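PDB 6V55: adhesion G-protein coupled receptor G6 from Danio rerio, which probably signals through G proteins in response to extracellular cues and is linked to myelination, its extracellular region probably mediating adhesion. Local coordinates for residues Phe474-Arg479 / Val522-Ile527; Asn516-Ala521 / Asn554-Ser559; Ile510-Glu515 / Met545-Ile550; Ile564-Met569 / Ile603-Leu608. All blocks are in the same frame, centred on the assembly; numbering follows the deposited sequence.

How the contacts relate
Read from the N terminus, the chain passes first through 474-479, a loop between two strands of the disulfide-bonded module, then through 510-515 into helix 517-527. Contact 1 closes when the C-terminal half of that helix returns to the first loop. Before it closes, contacts 3 and 2 have already opened; they close later on helices 534-550 and 555-568, and so all three cross one another. Contact 4 follows in series, from the C-terminal end of helix 555-568 to the turn between strands 600-603 and 608-614. The principle illustrated is interlocked loops: contact 1 ties the module to the first helix, contacts 2 and 3 hold the helices and their lead-in together, and contact 4 joins them to the beta hairpin.

Contact 1: Phe474-Arg479 / Val522-Ile527; sequences FPYKDR and VQLADI. With NAG (2-acetamido-2-deoxy-beta-D-glucopyranose), chain K.
The junction between the disulfide-bonded module that precedes the GAIN domain and the first helix of the GAIN domain, 517-527, is made here by Phe474, Pro475 and Tyr476 packing against Gln523, Leu524 and Ile527. With a cis peptide bond before it, Pro475 lies between the two rings: its CB is 3.7 Å above the centre of the Phe474 ring, while its CG lies over the centre of one face of the Tyr476 ring. This cluster meets the helix. Ile527 sends CD1 onto Pro475 CB at 3.4 Å, a close fit, and CG2 to the edge of the Phe474 ring, 3.8 Å from CZ. That edge reaches the helix because CG of Phe474 stands opposite the backbone N (chi1 -178°). The CD1 edge of Tyr476 meets Gln523 CB at 3.8 Å, and Tyr476 OH comes within 3.5 Å of Leu524 CD2. No hydrogen bond passes between the segments. The polar ends are satisfied by others, Tyr476 OH by the carbonyl of Ile507 and Gln523 NE2 by that of Asp519. Further along the loop, Lys477 forms salt bridges with Glu53 and Asp98, both residues of the calcium site in the CUB domain, and Asp526 bonds to Val101 of the same site. Arg479 NH2 comes 2.6 Å from O6 of the chain K sugar, whose O5 lies over one face of the guanidinium. The chemistry thus divides the work: apolar packing joins loop to helix, while Lys477 and Asp526 reach the CUB domain, consistent with a compact extracellular region.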
loop_
_atom_site.group_PDB
_atom_site.type_symbol
_atom_site.label_atom_id
_atom_site.label_comp_id
_atom_site.label_asym_id
_atom_site.label_seq_id
_atom_site.Cartn_x
_atom_site.Cartn_y
_atom_site.Cartn_z
ATOM N N PHE A 474 -4.953 12.883 -17.007
ATOM C CA PHE A 474 -3.761 13.683 -16.770
ATOM C C PHE A 474 -3.877 14.998 -17.528
ATOM O O PHE A 474 -4.144 14.980 -18.726
ATOM C CB PHE A 474 -2.509 12.929 -17.220
ATOM C CG PHE A 474 -1.240 13.673 -16.956
ATOM C CD1 PHE A 474 -0.732 13.739 -15.667
ATOM C CD2 PHE A 474 -0.573 14.344 -17.980
ATOM C CE1 PHE A 474 0.447 14.416 -15.400
ATOM C CE2 PHE A 474 0.602 15.055 -17.715
ATOM C CZ PHE A 474 1.109 15.085 -16.420
ATOM N N PRO A 475 -3.651 16.151 -16.885
ATOM C CA PRO A 475 -3.350 16.385 -15.467
ATOM C C PRO A 475 -4.435 17.089 -14.645
ATOM O O PRO A 475 -4.153 17.452 -13.501
ATOM C CB PRO A 475 -2.141 17.296 -15.536
ATOM C CG PRO A 475 -2.487 18.176 -16.706
ATOM C CD PRO A 475 -3.289 17.329 -17.691
ATOM N N TYR A 476 -5.634 17.292 -15.184
ATOM C CA TYR A 476 -6.588 18.119 -14.462
ATOM C C TYR A 476 -7.526 17.318 -13.571
ATOM O O TYR A 476 -8.107 17.899 -12.643
ATOM C CB TYR A 476 -7.355 18.988 -15.462
ATOM C CG TYR A 476 -6.398 19.906 -16.183
ATOM C CD1 TYR A 476 -5.544 20.754 -15.459
ATOM C CD2 TYR A 476 -6.316 19.923 -17.569
ATOM C CE1 TYR A 476 -4.637 21.604 -16.105
ATOM C CE2 TYR A 476 -5.420 20.769 -18.216
ATOM C CZ TYR A 476 -4.586 21.603 -17.479
ATOM O OH TYR A 476 -3.705 22.437 -18.135
ATOM N N LYS A 477 -7.674 16.013 -13.847
ATOM C CA LYS A 477 -8.462 15.035 -13.069
ATOM C C LYS A 477 -9.947 15.380 -12.955
ATOM O O LYS A 477 -10.616 14.885 -12.039
ATOM C CB LYS A 477 -7.911 14.803 -11.657
ATOM C CG LYS A 477 -6.438 14.535 -11.520
ATOM C CD LYS A 477 -6.079 14.596 -10.027
ATOM C CE LYS A 477 -6.183 13.263 -9.320
ATOM N NZ LYS A 477 -5.106 13.089 -8.301
ATOM N N ASP A 478 -10.480 16.206 -13.871
ATOM C CA ASP A 478 -11.895 16.571 -13.807
ATOM C C ASP A 478 -12.768 15.392 -14.189
ATOM O O ASP A 478 -13.832 15.191 -13.594
ATOM C CB ASP A 478 -12.216 17.753 -14.727
ATOM C CG ASP A 478 -11.150 18.854 -14.701
ATOM O OD1 ASP A 478 -10.679 19.227 -15.803
ATOM O OD2 ASP A 478 -10.807 19.376 -13.607
ATOM N N ARG A 479 -12.341 14.612 -15.186
ATOM C CA ARG A 479 -13.031 13.409 -15.647
ATOM C C ARG A 479 -12.053 12.230 -15.644
ATOM O O ARG A 479 -10.877 12.372 -15.289
ATOM C CB ARG A 479 -13.676 13.615 -17.033
ATOM C CG ARG A 479 -14.353 14.974 -17.250
ATOM C CD ARG A 479 -15.181 15.030 -18.525
ATOM N NE ARG A 479 -16.539 14.501 -18.360
ATOM C CZ ARG A 479 -17.488 14.573 -19.297
ATOM N NH1 ARG A 479 -17.229 15.145 -20.472
ATOM N NH2 ARG A 479 -18.695 14.068 -19.065
ATOM N N VAL A 522 -3.428 25.545 -9.921
ATOM C CA VAL A 522 -3.192 24.620 -8.813
ATOM C C VAL A 522 -2.748 23.252 -9.340
ATOM O O VAL A 522 -1.771 22.676 -8.840
ATOM C CB VAL A 522 -4.462 24.541 -7.937
ATOM C CG1 VAL A 522 -4.552 23.282 -7.178
ATOM C CG2 VAL A 522 -4.494 25.671 -6.943
ATOM N N GLN A 523 -3.387 22.760 -10.416
ATOM C CA GLN A 523 -3.019 21.449 -10.954
ATOM C C GLN A 523 -1.636 21.456 -11.598
ATOM O O GLN A 523 -0.837 20.555 -11.324
ATOM C CB GLN A 523 -4.062 20.942 -11.956
ATOM C CG GLN A 523 -5.507 20.702 -11.444
ATOM C CD GLN A 523 -5.667 20.577 -9.917
ATOM O OE1 GLN A 523 -5.133 19.661 -9.260
ATOM N NE2 GLN A 523 -6.430 21.511 -9.351
ATOM N N LEU A 524 -1.317 22.505 -12.380
ATOM C CA LEU A 524 0.000 22.637 -12.983
ATOM C C LEU A 524 1.093 22.818 -11.932
ATOM O O LEU A 524 2.204 22.313 -12.120
ATOM C CB LEU A 524 0.018 23.818 -13.950
ATOM C CG LEU A 524 -0.907 23.857 -15.170
ATOM C CD1 LEU A 524 -0.630 25.092 -16.011
ATOM C CD2 LEU A 524 -0.867 22.587 -16.011
ATOM N N ALA A 525 0.783 23.480 -10.806
ATOM C CA ALA A 525 1.737 23.611 -9.704
ATOM C C ALA A 525 2.028 22.280 -9.014
ATOM O O ALA A 525 3.115 22.114 -8.441
ATOM C CB ALA A 525 1.218 24.615 -8.670
ATOM N N ASP A 526 1.085 21.331 -9.061
ATOM C CA ASP A 526 1.350 20.000 -8.538
ATOM C C ASP A 526 2.364 19.230 -9.395
ATOM O O ASP A 526 3.332 18.686 -8.838
ATOM C CB ASP A 526 0.039 19.220 -8.421
ATOM C CG ASP A 526 -0.091 18.465 -7.099
ATOM O OD1 ASP A 526 -1.115 18.673 -6.405
ATOM O OD2 ASP A 526 0.818 17.662 -6.755
ATOM N N ILE A 527 2.170 19.199 -10.735
ATOM C CA ILE A 527 2.990 18.384 -11.649
ATOM C C ILE A 527 4.442 18.840 -11.672
ATOM O O ILE A 527 5.353 18.031 -11.898
ATOM C CB ILE A 527 2.493 18.424 -13.103
ATOM C CG1 ILE A 527 0.997 18.418 -13.239
ATOM C CG2 ILE A 527 2.989 17.219 -13.852
ATOM C CD1 ILE A 527 0.631 18.989 -14.611
HETATM C C1 NAG K . -17.414 10.235 -20.656
HETATM C C2 NAG K . -17.491 8.896 -19.896
HETATM C C3 NAG K . -18.847 8.200 -20.140
HETATM C C4 NAG K . -20.010 9.140 -19.820
HETATM C C5 NAG K . -19.865 10.446 -20.617
HETATM C C6 NAG K . -20.944 11.470 -20.316
HETATM C C7 NAG K . -15.481 7.605 -19.360
HETATM C C8 NAG K . -14.374 6.745 -19.887
HETATM N N2 NAG K . -16.377 8.032 -20.260
HETATM O O3 NAG K . -18.952 7.033 -19.325
HETATM O O4 NAG K . -21.264 8.512 -20.081
HETATM O O5 NAG K . -18.591 11.061 -20.329
HETATM O O6 NAG K . -20.641 12.296 -19.197
HETATM O O7 NAG K . -15.570 7.891 -18.163
#

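Contact 2: Asn516-Ala521 / Asn554-Ser559; sequences NAMDVA and NATLAS. With NAG (2-acetamido-2-deoxy-beta-D-glucopyranose), chain G.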
loop_
_atom_site.group_PDB
_atom_site.type_symbol
_atom_site.label_atom_id
_atom_site.label_comp_id
_atom_site.label_asym_id
_atom_site.label_seq_id
_atom_site.Cartn_x
_atom_site.Cartn_y
_atom_site.Cartn_z
ATOM N N ASN A 516 -11.915 29.221 -14.204
ATOM C CA ASN A 516 -11.115 28.019 -14.031
ATOM C C ASN A 516 -9.619 28.292 -13.850
ATOM O O ASN A 516 -8.859 27.323 -13.747
ATOM C CB ASN A 516 -11.377 27.039 -15.186
ATOM C CG ASN A 516 -10.563 27.328 -16.427
ATOM O OD1 ASN A 516 -10.414 28.471 -16.830
ATOM N ND2 ASN A 516 -10.073 26.272 -17.071
ATOM N N ALA A 517 -9.189 29.576 -13.775
ATOM C CA ALA A 517 -7.762 29.918 -13.700
ATOM C C ALA A 517 -7.119 29.435 -12.404
ATOM O O ALA A 517 -5.971 28.963 -12.415
ATOM C CB ALA A 517 -7.548 31.422 -13.814
ATOM N N MET A 518 -7.843 29.552 -11.286
ATOM C CA MET A 518 -7.343 29.050 -10.010
ATOM C C MET A 518 -7.214 27.533 -10.011
ATOM O O MET A 518 -6.273 27.000 -9.417
ATOM C CB MET A 518 -8.263 29.508 -8.879
ATOM C CG MET A 518 -7.600 29.597 -7.505
ATOM S SD MET A 518 -5.918 30.230 -7.600
ATOM C CE MET A 518 -5.195 29.731 -6.069
ATOM N N ASP A 519 -8.111 26.833 -10.718
ATOM C CA ASP A 519 -8.067 25.375 -10.750
ATOM C C ASP A 519 -6.934 24.867 -11.637
ATOM O O ASP A 519 -6.238 23.915 -11.257
ATOM C CB ASP A 519 -9.410 24.824 -11.223
ATOM C CG ASP A 519 -9.598 23.351 -10.871
ATOM O OD1 ASP A 519 -9.814 23.052 -9.663
ATOM O OD2 ASP A 519 -9.525 22.503 -11.808
ATOM N N VAL A 520 -6.750 25.498 -12.811
ATOM C CA VAL A 520 -5.676 25.152 -13.746
ATOM C C VAL A 520 -4.304 25.376 -13.108
ATOM O O VAL A 520 -3.427 24.504 -13.168
ATOM C CB VAL A 520 -5.824 25.978 -15.036
ATOM C CG1 VAL A 520 -4.583 25.896 -15.915
ATOM C CG2 VAL A 520 -6.997 25.541 -15.798
ATOM N N ALA A 521 -4.122 26.535 -12.446
ATOM C CA ALA A 521 -2.831 26.895 -11.872
ATOM C C ALA A 521 -2.444 25.976 -10.723
ATOM O O ALA A 521 -1.268 25.625 -10.600
ATOM C CB ALA A 521 -2.855 28.339 -11.398
ATOM N N ASN A 554 -5.087 38.346 -8.263
ATOM C CA ASN A 554 -4.866 38.716 -6.871
ATOM C C ASN A 554 -3.759 37.821 -6.306
ATOM O O ASN A 554 -3.103 37.070 -7.055
ATOM C CB ASN A 554 -6.149 38.661 -6.016
ATOM C CG ASN A 554 -7.047 37.484 -6.331
ATOM O OD1 ASN A 554 -6.579 36.400 -6.676
ATOM N ND2 ASN A 554 -8.369 37.701 -6.194
ATOM N N ALA A 555 -3.561 37.922 -4.983
ATOM C CA ALA A 555 -2.425 37.310 -4.292
ATOM C C ALA A 555 -2.418 35.788 -4.379
ATOM O O ALA A 555 -1.367 35.195 -4.654
ATOM C CB ALA A 555 -2.426 37.712 -2.823
ATOM N N THR A 556 -3.567 35.136 -4.137
ATOM C CA THR A 556 -3.566 33.674 -4.064
ATOM C C THR A 556 -3.395 33.052 -5.440
ATOM O O THR A 556 -2.723 32.018 -5.561
ATOM C CB THR A 556 -4.838 33.148 -3.396
ATOM O OG1 THR A 556 -5.969 33.361 -4.253
ATOM C CG2 THR A 556 -5.065 33.863 -2.067
ATOM N N LEU A 557 -3.905 33.711 -6.494
ATOM C CA LEU A 557 -3.614 33.257 -7.856
ATOM C C LEU A 557 -2.145 33.472 -8.217
ATOM O O LEU A 557 -1.529 32.610 -8.865
ATOM C CB LEU A 557 -4.526 33.961 -8.870
ATOM C CG LEU A 557 -4.398 33.509 -10.335
ATOM C CD1 LEU A 557 -4.532 32.010 -10.455
ATOM C CD2 LEU A 557 -5.441 34.174 -11.191
ATOM N N ALA A 558 -1.552 34.590 -7.775
ATOM C CA ALA A 558 -0.152 34.813 -8.097
ATOM C C ALA A 558 0.782 33.938 -7.266
ATOM O O ALA A 558 1.911 33.661 -7.694
ATOM C CB ALA A 558 0.203 36.272 -7.908
ATOM N N SER A 559 0.340 33.485 -6.094
ATOM C CA SER A 559 1.196 32.612 -5.305
ATOM C C SER A 559 1.285 31.233 -5.932
ATOM O O SER A 559 2.330 30.590 -5.853
ATOM C CB SER A 559 0.716 32.536 -3.865
ATOM O OG SER A 559 -0.035 31.357 -3.649
HETATM C C1 NAG G . -9.460 36.768 -6.470
HETATM C C2 NAG G . -10.412 36.514 -5.270
HETATM C C3 NAG G . -11.704 35.802 -5.719
HETATM C C4 NAG G . -12.359 36.497 -6.906
HETATM C C5 NAG G . -11.359 36.623 -8.052
HETATM C C6 NAG G . -11.915 37.372 -9.245
HETATM C C7 NAG G . -9.163 36.269 -3.166
HETATM C C8 NAG G . -8.539 35.302 -2.203
HETATM N N2 NAG G . -9.746 35.730 -4.241
HETATM O O3 NAG G . -12.630 35.775 -4.636
HETATM O O4 NAG G . -13.501 35.759 -7.337
HETATM O O5 NAG G . -10.216 37.359 -7.591
HETATM O O6 NAG G . -10.911 38.073 -9.968
HETATM O O7 NAG G . -9.135 37.485 -2.983
#
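Over one face of the peptide linking Thr556 to Leu557 stands the methyl of Met518, with CE 3.4 Å from Thr556 O; the other flat group, the amide of Asn554, carries at its nitrogen edge a covalent bond from ND2 to C1 of N-acetylglucosamine. These groups sit where the first and third helices of the helical GAIN subdomain run side by side, their short segments 9.9 Å apart at an angle of 25°. Met518 and Leu557 do most of the joining. The methionine chain bends at chi2 (39°), which brings SD against Leu557, and the two side chains pass each other heading in contrary senses, with SD 3.6 Å from Leu557 CD1. CD1 also approaches Ala521 CB, at 4.1 Å, while CD2 faces the methyl of Ala517; small residues on one helix thus admit the leucine of the other. With an alanine here in place of the methionine, Leu557 CD1 would probably lose its sulfur neighbour and a gap would open beside it. Thr556 O is also the acceptor for Thr560 OG1 of the next turn, and the methyl of Met518 adds apolar cover there. Asn554, Ala555 and Thr556 form an N-glycosylation sequon in which Asn554 occupies the N-cap position of the helix, and the acetyl methyl C8 of the attached sugar rests 3.8 Å from Thr556 CG2.

Contact 3: Ile510-Glu515 / Met545-Ile550; sequences ITVSQE and MELVNI
Val512 and Ile550 carry the apolar part of this contact, methyl against methyl, with CG2 of one 3.8 Å from CG2 of the other and the two branches inclined to each other. The same Val512 methyl settles on the surface of the last turns of helix 534-550: it lies 3.8 Å from the carbonyl oxygen of Glu546 and 4.0 Å from Glu546 CB, so that residues one turn apart, Glu546 and Ile550, flank it. Its chi1 of -72° sends CG1 elsewhere, toward the more distant Leu547 CD1 at 4.4 Å. Ile550 in turn lays CG2 beside the carbonyl oxygen of Val512, at 3.9 Å, covering backbone as well as side chain. The arrangement belongs to the helical subdomain of the GAIN domain, where the extended residues 510-513 of the lead-in pass obliquely by the second helix before the chain enters the first, helix 517-527. Val520 of that first helix packs on both Val512 and Leu547. Polar interactions tie the two segments indirectly, none being a hydrogen bond across. Lys543, just before the helical segment and three residues ahead of Glu546, donates to the carbonyl of Ile510 and forms a salt bridge with OE2 of Glu546, whose chain runs extended beyond CG. Within the lead-in, Ser513 OG accepts a weak bond from Glu515 N at 2.9 Å, strongly bent at 121°, the pattern of an ST turn, and Ser513 N is held by Asn516 OD1. Gln514 reaches past the end of the helix, its OE1 taking the backbone N-H of Lys552, and it also touches the glycan carried by Asn554.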
loop_
_atom_site.group_PDB
_atom_site.type_symbol
_atom_site.label_atom_id
_atom_site.label_comp_id
_atom_site.label_asym_id
_atom_site.label_seq_id
_atom_site.Cartn_x
_atom_site.Cartn_y
_atom_site.Cartn_z
ATOM N N ILE A 510 -6.704 22.591 -22.545
ATOM C CA ILE A 510 -7.693 23.294 -21.737
ATOM C C ILE A 510 -7.681 24.771 -22.122
ATOM O O ILE A 510 -6.684 25.311 -22.622
ATOM C CB ILE A 510 -7.442 23.061 -20.228
ATOM C CG1 ILE A 510 -8.738 23.173 -19.436
ATOM C CG2 ILE A 510 -6.381 24.002 -19.640
ATOM C CD1 ILE A 510 -8.576 22.811 -17.963
ATOM N N THR A 511 -8.829 25.411 -21.976
ATOM C CA THR A 511 -8.999 26.806 -22.345
ATOM C C THR A 511 -9.287 27.576 -21.065
ATOM O O THR A 511 -10.269 27.289 -20.371
ATOM C CB THR A 511 -10.118 26.958 -23.374
ATOM O OG1 THR A 511 -11.231 26.139 -22.981
ATOM C CG2 THR A 511 -9.627 26.498 -24.749
ATOM N N VAL A 512 -8.407 28.517 -20.733
ATOM C CA VAL A 512 -8.456 29.145 -19.423
ATOM C C VAL A 512 -9.511 30.241 -19.428
ATOM O O VAL A 512 -9.760 30.896 -20.449
ATOM C CB VAL A 512 -7.074 29.685 -19.024
ATOM C CG1 VAL A 512 -6.147 28.546 -18.682
ATOM C CG2 VAL A 512 -6.477 30.488 -20.144
ATOM N N SER A 513 -10.166 30.408 -18.292
ATOM C CA SER A 513 -11.144 31.454 -18.071
ATOM C C SER A 513 -10.739 32.135 -16.787
ATOM O O SER A 513 -9.829 31.676 -16.106
ATOM C CB SER A 513 -12.560 30.890 -17.902
ATOM O OG SER A 513 -12.658 30.131 -16.700
ATOM N N GLN A 514 -11.466 33.187 -16.415
ATOM C CA GLN A 514 -11.352 33.715 -15.061
ATOM C C GLN A 514 -11.859 32.711 -14.022
ATOM O O GLN A 514 -11.331 32.653 -12.902
ATOM C CB GLN A 514 -12.116 35.037 -14.967
ATOM C CG GLN A 514 -11.977 35.779 -13.655
ATOM C CD GLN A 514 -10.536 36.045 -13.291
ATOM O OE1 GLN A 514 -9.906 36.926 -13.873
ATOM N NE2 GLN A 514 -10.008 35.301 -12.318
ATOM N N GLU A 515 -12.832 31.874 -14.385
ATOM C CA GLU A 515 -13.429 30.982 -13.401
ATOM C C GLU A 515 -12.639 29.698 -13.192
ATOM O O GLU A 515 -12.658 29.154 -12.080
ATOM C CB GLU A 515 -14.873 30.663 -13.792
ATOM C CG GLU A 515 -15.873 31.651 -13.175
ATOM C CD GLU A 515 -15.818 33.039 -13.818
ATOM O OE1 GLU A 515 -15.682 33.103 -15.070
ATOM O OE2 GLU A 515 -15.915 34.054 -13.074
ATOM N N MET A 545 1.338 31.214 -19.324
ATOM C CA MET A 545 1.277 32.484 -20.049
ATOM C C MET A 545 -0.141 32.813 -20.515
ATOM O O MET A 545 -0.557 33.978 -20.457
ATOM C CB MET A 545 2.224 32.459 -21.243
ATOM C CG MET A 545 2.260 33.756 -22.066
ATOM S SD MET A 545 2.687 35.217 -21.079
ATOM C CE MET A 545 4.390 35.197 -21.546
ATOM N N GLU A 546 -0.906 31.802 -20.945
ATOM C CA GLU A 546 -2.298 32.036 -21.314
ATOM C C GLU A 546 -3.126 32.417 -20.096
ATOM O O GLU A 546 -3.964 33.330 -20.159
ATOM C CB GLU A 546 -2.880 30.790 -21.978
ATOM C CG GLU A 546 -2.143 30.322 -23.227
ATOM C CD GLU A 546 -2.670 28.977 -23.743
ATOM O OE1 GLU A 546 -2.064 28.415 -24.692
ATOM O OE2 GLU A 546 -3.691 28.482 -23.196
ATOM N N LEU A 547 -2.832 31.766 -18.970
ATOM C CA LEU A 547 -3.509 32.024 -17.717
ATOM C C LEU A 547 -3.233 33.427 -17.211
ATOM O O LEU A 547 -4.151 34.100 -16.748
ATOM C CB LEU A 547 -3.054 31.000 -16.685
ATOM C CG LEU A 547 -3.762 30.947 -15.344
ATOM C CD1 LEU A 547 -3.994 29.509 -15.020
ATOM C CD2 LEU A 547 -2.959 31.596 -14.245
ATOM N N VAL A 548 -1.980 33.877 -17.271
ATOM C CA VAL A 548 -1.648 35.188 -16.718
ATOM C C VAL A 548 -2.219 36.285 -17.616
ATOM O O VAL A 548 -2.684 37.321 -17.129
ATOM C CB VAL A 548 -0.120 35.279 -16.509
ATOM C CG1 VAL A 548 0.361 36.699 -16.229
ATOM C CG2 VAL A 548 0.288 34.409 -15.348
ATOM N N ASN A 549 -2.360 36.001 -18.912
ATOM C CA ASN A 549 -2.906 36.973 -19.848
ATOM C C ASN A 549 -4.408 37.161 -19.703
ATOM O O ASN A 549 -4.884 38.302 -19.668
ATOM C CB ASN A 549 -2.572 36.553 -21.262
ATOM C CG ASN A 549 -1.325 37.206 -21.736
ATOM O OD1 ASN A 549 -1.203 38.435 -21.653
ATOM N ND2 ASN A 549 -0.356 36.409 -22.175
ATOM N N ILE A 550 -5.178 36.082 -19.606
ATOM C CA ILE A 550 -6.621 36.283 -19.602
ATOM C C ILE A 550 -7.186 36.587 -18.213
ATOM O O ILE A 550 -8.251 37.212 -18.123
ATOM C CB ILE A 550 -7.339 35.098 -20.281
ATOM C CG1 ILE A 550 -8.635 35.576 -20.952
ATOM C CG2 ILE A 550 -7.613 33.968 -19.317
ATOM C CD1 ILE A 550 -9.136 34.664 -22.065
#

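Contact 4: Ile564-Met569 / Ile603-Leu608; sequences IISNVM and ISSKNL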
loop_
_atom_site.group_PDB
_atom_site.type_symbol
_atom_site.label_atom_id
_atom_site.label_comp_id
_atom_site.label_asym_id
_atom_site.label_seq_id
_atom_site.Cartn_x
_atom_site.Cartn_y
_atom_site.Cartn_z
ATOM N N ILE A 564 4.726 27.634 -9.829
ATOM C CA ILE A 564 4.979 26.946 -11.094
ATOM C C ILE A 564 6.354 27.332 -11.607
ATOM O O ILE A 564 7.197 26.462 -11.834
ATOM C CB ILE A 564 3.874 27.239 -12.123
ATOM C CG1 ILE A 564 2.563 26.747 -11.531
ATOM C CG2 ILE A 564 4.146 26.497 -13.388
ATOM C CD1 ILE A 564 1.289 27.227 -12.202
ATOM N N ILE A 565 6.648 28.637 -11.616
ATOM C CA ILE A 565 7.908 29.156 -12.160
ATOM C C ILE A 565 9.099 28.825 -11.250
ATOM O O ILE A 565 10.200 28.541 -11.741
ATOM C CB ILE A 565 7.767 30.674 -12.414
ATOM C CG1 ILE A 565 6.485 30.968 -13.217
ATOM C CG2 ILE A 565 8.962 31.219 -13.164
ATOM C CD1 ILE A 565 6.479 30.478 -14.666
ATOM N N SER A 566 8.893 28.809 -9.927
ATOM C CA SER A 566 9.940 28.377 -8.999
ATOM C C SER A 566 10.293 26.903 -9.171
ATOM O O SER A 566 11.472 26.533 -9.073
ATOM C CB SER A 566 9.495 28.608 -7.563
ATOM O OG SER A 566 10.494 28.214 -6.634
ATOM N N ASN A 567 9.289 26.060 -9.447
ATOM C CA ASN A 567 9.549 24.651 -9.682
ATOM C C ASN A 567 10.213 24.411 -11.029
ATOM O O ASN A 567 10.993 23.461 -11.167
ATOM C CB ASN A 567 8.259 23.869 -9.650
ATOM C CG ASN A 567 7.702 23.699 -8.281
ATOM O OD1 ASN A 567 8.316 24.089 -7.291
ATOM N ND2 ASN A 567 6.487 23.160 -8.215
ATOM N N VAL A 568 9.924 25.231 -12.047
ATOM C CA VAL A 568 10.680 25.052 -13.287
ATOM C C VAL A 568 12.086 25.613 -13.158
ATOM O O VAL A 568 12.950 25.244 -13.945
ATOM C CB VAL A 568 10.014 25.629 -14.557
ATOM C CG1 VAL A 568 8.521 25.324 -14.598
ATOM C CG2 VAL A 568 10.288 27.101 -14.764
ATOM N N MET A 569 12.370 26.427 -12.143
ATOM C CA MET A 569 13.743 26.859 -11.931
ATOM C C MET A 569 14.643 25.774 -11.355
ATOM O O MET A 569 15.862 25.934 -11.400
ATOM C CB MET A 569 13.778 28.045 -10.997
ATOM C CG MET A 569 13.477 29.319 -11.671
ATOM S SD MET A 569 13.545 30.663 -10.493
ATOM C CE MET A 569 11.935 31.265 -10.920
ATOM N N ILE A 603 5.250 37.967 -2.670
ATOM C CA ILE A 603 4.909 36.578 -2.971
ATOM C C ILE A 603 6.192 35.765 -3.033
ATOM O O ILE A 603 7.021 35.976 -3.921
ATOM C CB ILE A 603 4.125 36.434 -4.278
ATOM C CG1 ILE A 603 2.773 37.113 -4.166
ATOM C CG2 ILE A 603 3.890 34.991 -4.530
ATOM C CD1 ILE A 603 2.711 38.261 -5.020
ATOM N N SER A 604 6.350 34.835 -2.107
ATOM C CA SER A 604 7.592 34.098 -1.979
ATOM C C SER A 604 7.451 32.660 -2.457
ATOM O O SER A 604 6.352 32.092 -2.516
ATOM C CB SER A 604 8.080 34.091 -0.527
ATOM O OG SER A 604 9.452 33.741 -0.451
ATOM N N SER A 605 8.598 32.078 -2.781
ATOM C CA SER A 605 8.728 30.663 -3.091
ATOM C C SER A 605 10.164 30.273 -2.774
ATOM O O SER A 605 10.930 31.088 -2.248
ATOM C CB SER A 605 8.381 30.395 -4.548
ATOM O OG SER A 605 9.303 31.093 -5.362
ATOM N N LYS A 606 10.541 29.036 -3.128
ATOM C CA LYS A 606 11.880 28.548 -2.806
ATOM C C LYS A 606 12.959 29.262 -3.624
ATOM O O LYS A 606 13.944 29.733 -3.049
ATOM C CB LYS A 606 11.944 27.029 -2.987
ATOM C CG LYS A 606 13.207 26.363 -2.393
ATOM C CD LYS A 606 13.678 25.173 -3.272
ATOM C CE LYS A 606 15.175 24.840 -3.111
ATOM N NZ LYS A 606 16.046 25.474 -4.158
ATOM N N ASN A 607 12.762 29.433 -4.938
ATOM C CA ASN A 607 13.777 30.082 -5.770
ATOM C C ASN A 607 13.358 31.434 -6.356
ATOM O O ASN A 607 14.074 31.962 -7.222
ATOM C CB ASN A 607 14.190 29.176 -6.929
ATOM C CG ASN A 607 14.638 27.824 -6.475
ATOM O OD1 ASN A 607 15.646 27.690 -5.775
ATOM N ND2 ASN A 607 13.904 26.792 -6.892
ATOM N N LEU A 608 12.230 32.005 -5.926
ATOM C CA LEU A 608 11.673 33.194 -6.561
ATOM C C LEU A 608 10.814 33.953 -5.564
ATOM O O LEU A 608 9.836 33.406 -5.045
ATOM C CB LEU A 608 10.816 32.831 -7.771
ATOM C CG LEU A 608 10.185 34.035 -8.475
ATOM C CD1 LEU A 608 11.235 34.901 -9.121
ATOM C CD2 LEU A 608 9.141 33.626 -9.485
#
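Ser566 and Asn607 face each other through two hydrogen bonds, one to the hydroxyl and one to the carbonyl of Ser566. The hydroxyl projects from the helix opposite its own backbone N (chi1 -179°) and receives the N-H of Asn607 almost straight, with N and OG 3.1 Å apart and an angle of 164°. In return, Asn607 ND2 reaches Ser566 O at 3.3 Å, though the amide nitrogen is less surely placed. Ser566 OG also points a weak bond at Ser605 OG, 3.4 Å away. Beside these bonds, Met569 runs contrary to the Asn607 side chain, its SD passing 3.6 Å from Asn607 O, and then meets Leu608 at about a right angle, CE against CB at 3.7 Å. Replacing Asn607 with alanine would probably leave Ser566 O without its side-chain donor, if the modelled amide is right, and Lys606 NZ, now 2.8 Å from Asn607 OD1, without that acceptor, while the backbone N bond to Ser566 OG would remain. The contact sets the C-terminal end of helix 555-568 on the turn between antiparallel strands 600-603 and 608-614, joining the helical and beta parts of the GAIN domain. The hydrogen bonds help hold the turn on the helix end, and the Met569-Leu608 packing covers one side.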